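Local coordinates for probable Zn binding protein (Lactobacillus acidophilus, PDB 3Q69) that probably takes part in attaching the bacterium to mucus, the protein's MucBP (Muc B2-like) domain forming this chain, and may bind zinc, at residues S52-T57 / V83-K88. Sequence-based numbering, arbitrary orientation.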
loop_
_atom_site.group_PDB
_atom_site.type_symbol
_atom_site.label_atom_id
_atom_site.label_comp_id
_atom_site.label_asym_id
_atom_site.label_seq_id
_atom_site.Cartn_x
_atom_site.Cartn_y
_atom_site.Cartn_z
ATOM N N SER A 52 0.207 -17.848 -13.784
ATOM C CA SER A 52 -0.430 -18.158 -12.510
ATOM C C SER A 52 0.444 -18.064 -11.266
ATOM O O SER A 52 -0.062 -17.840 -10.151
ATOM C CB SER A 52 -1.030 -19.557 -12.573
ATOM O OG SER A 52 -1.850 -19.806 -11.441
ATOM N N LYS A 53 1.750 -18.222 -11.453
ATOM C CA LYS A 53 2.674 -18.181 -10.332
ATOM C C LYS A 53 3.364 -16.825 -10.182
ATOM O O LYS A 53 4.249 -16.680 -9.343
ATOM C CB LYS A 53 3.728 -19.280 -10.483
ATOM C CG LYS A 53 3.157 -20.689 -10.504
ATOM C CD LYS A 53 2.490 -21.036 -9.184
ATOM C CE LYS A 53 1.984 -22.469 -9.180
ATOM N NZ LYS A 53 1.305 -22.816 -7.901
ATOM N N TRP A 54 2.963 -15.837 -10.984
ATOM C CA TRP A 54 3.547 -14.499 -10.896
ATOM C C TRP A 54 3.270 -13.964 -9.505
ATOM O O TRP A 54 2.204 -14.166 -8.947
ATOM C CB TRP A 54 2.925 -13.522 -11.906
ATOM C CG TRP A 54 3.493 -12.116 -11.812
ATOM C CD1 TRP A 54 4.651 -11.652 -12.389
ATOM C CD2 TRP A 54 2.923 -10.999 -11.109
ATOM N NE1 TRP A 54 4.830 -10.320 -12.091
ATOM C CE2 TRP A 54 3.791 -9.895 -11.312
ATOM C CE3 TRP A 54 1.770 -10.821 -10.335
ATOM C CZ2 TRP A 54 3.534 -8.631 -10.767
ATOM C CZ3 TRP A 54 1.516 -9.560 -9.795
ATOM C CH2 TRP A 54 2.401 -8.481 -10.015
ATOM N N SER A 55 4.231 -13.235 -8.969
ATOM C CA SER A 55 4.118 -12.670 -7.632
ATOM C C SER A 55 5.147 -11.546 -7.486
ATOM O O SER A 55 6.247 -11.643 -8.006
ATOM C CB SER A 55 4.371 -13.742 -6.566
ATOM O OG SER A 55 4.027 -13.231 -5.292
ATOM N N LEU A 56 4.780 -10.488 -6.776
ATOM C CA LEU A 56 5.660 -9.353 -6.600
ATOM C C LEU A 56 5.417 -8.733 -5.239
ATOM O O LEU A 56 4.283 -8.519 -4.803
ATOM C CB LEU A 56 5.407 -8.323 -7.706
ATOM C CG LEU A 56 6.255 -7.038 -7.726
ATOM C CD1 LEU A 56 7.700 -7.396 -7.978
ATOM C CD2 LEU A 56 5.727 -6.070 -8.852
ATOM N N THR A 57 6.518 -8.438 -4.573
ATOM C CA THR A 57 6.478 -7.871 -3.254
ATOM C C THR A 57 7.211 -6.551 -3.223
ATOM O O THR A 57 8.255 -6.390 -3.867
ATOM C CB THR A 57 7.133 -8.839 -2.224
ATOM O OG1 THR A 57 6.355 -10.039 -2.154
ATOM C CG2 THR A 57 7.160 -8.206 -0.815
ATOM N N VAL A 83 4.125 -5.693 1.150
ATOM C CA VAL A 83 2.873 -5.977 0.461
ATOM C C VAL A 83 3.156 -6.829 -0.763
ATOM O O VAL A 83 4.049 -6.524 -1.533
ATOM C CB VAL A 83 2.161 -4.675 0.020
ATOM C CG1 VAL A 83 0.980 -4.981 -0.859
ATOM C CG2 VAL A 83 1.728 -3.912 1.226
ATOM N N THR A 84 2.404 -7.909 -0.913
ATOM C CA THR A 84 2.563 -8.808 -2.036
ATOM C C THR A 84 1.269 -8.910 -2.829
ATOM O O THR A 84 0.164 -8.935 -2.272
ATOM C CB THR A 84 2.974 -10.225 -1.584
ATOM O OG1 THR A 84 4.292 -10.184 -1.025
ATOM C CG2 THR A 84 3.014 -11.170 -2.796
ATOM N N VAL A 85 1.428 -8.949 -4.144
ATOM C CA VAL A 85 0.308 -9.064 -5.058
ATOM C C VAL A 85 0.696 -10.202 -5.978
ATOM O O VAL A 85 1.799 -10.232 -6.505
ATOM C CB VAL A 85 0.126 -7.800 -5.916
ATOM C CG1 VAL A 85 -0.913 -8.080 -7.041
ATOM C CG2 VAL A 85 -0.310 -6.649 -5.064
ATOM N N ASP A 86 -0.203 -11.151 -6.158
ATOM C CA ASP A 86 0.067 -12.291 -7.021
ATOM C C ASP A 86 -1.031 -12.387 -8.071
ATOM O O ASP A 86 -2.105 -11.769 -7.966
ATOM C CB ASP A 86 0.139 -13.581 -6.196
ATOM C CG ASP A 86 -0.946 -13.650 -5.148
ATOM O OD1 ASP A 86 -2.139 -13.568 -5.515
ATOM O OD2 ASP A 86 -0.614 -13.774 -3.950
ATOM N N SER A 87 -0.754 -13.164 -9.104
ATOM C CA SER A 87 -1.713 -13.319 -10.183
ATOM C C SER A 87 -3.099 -13.833 -9.761
ATOM O O SER A 87 -4.119 -13.346 -10.249
ATOM C CB SER A 87 -1.125 -14.241 -11.231
ATOM O OG SER A 87 -1.938 -14.278 -12.381
ATOM N N LYS A 88 -3.134 -14.799 -8.847
ATOM C CA LYS A 88 -4.391 -15.397 -8.377
ATOM C C LYS A 88 -5.315 -14.514 -7.562
ATOM O O LYS A 88 -6.501 -14.812 -7.440
ATOM C CB LYS A 88 -4.122 -16.670 -7.564
ATOM C CG LYS A 88 -4.066 -17.953 -8.403
ATOM C CD LYS A 88 -2.636 -18.298 -8.811
ATOM C CE LYS A 88 -1.838 -18.858 -7.627
ATOM N NZ LYS A 88 -0.569 -19.470 -8.086
#
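Leu56 and Val85 form a hydrogen-bonded pair near one end of a two-stranded antiparallel sheet, made by strands 55-64 and 77-86 of this elongated, all-beta Muc B2-like domain. Leu56 N donates a hydrogen bond to Val85 O at 3.0 Å, and Leu56 O accepts one from Val85 N with an N-H...O angle of 164°. Just before strand 55-64 begins, Ser87 N adds a further bond to Trp54 O, 3.1 Å long.

The tight side is that of Trp54, Leu56 and Val85, which faces strand 27-42: Leu56 and Val85 touch Phe35, and Trp54 touches Gln37. With CG swung opposite its backbone N (chi1 179°), the indole reaches along the partner strand, and Val85 CG1 meets its edge in plane, 4.0 Å from Trp54 CZ3. Trp54 CZ3 also lies 3.4 Å from Val85 O. Replacing Trp54 by an alanine is likely to open a gap beside Val85 CG1 and leave the Val85 carbonyl without its aromatic neighbour.

The other face, with Ser55, Thr57, Thr84 and Asp86, is looser and more exposed; Ser55 OG merely lies against Thr84 CG2, and the carboxylate of Asp86 turns away to Asn89. At the solvent-exposed end, Lys88, bent at chi2 and chi3, curls back until its NZ donates to Ser52 O at 2.7 Å, although its CD crowds that oxygen and makes its path doubtful; Lys53 NZ, a like charge, lies 3.8 Å from Lys88 NZ.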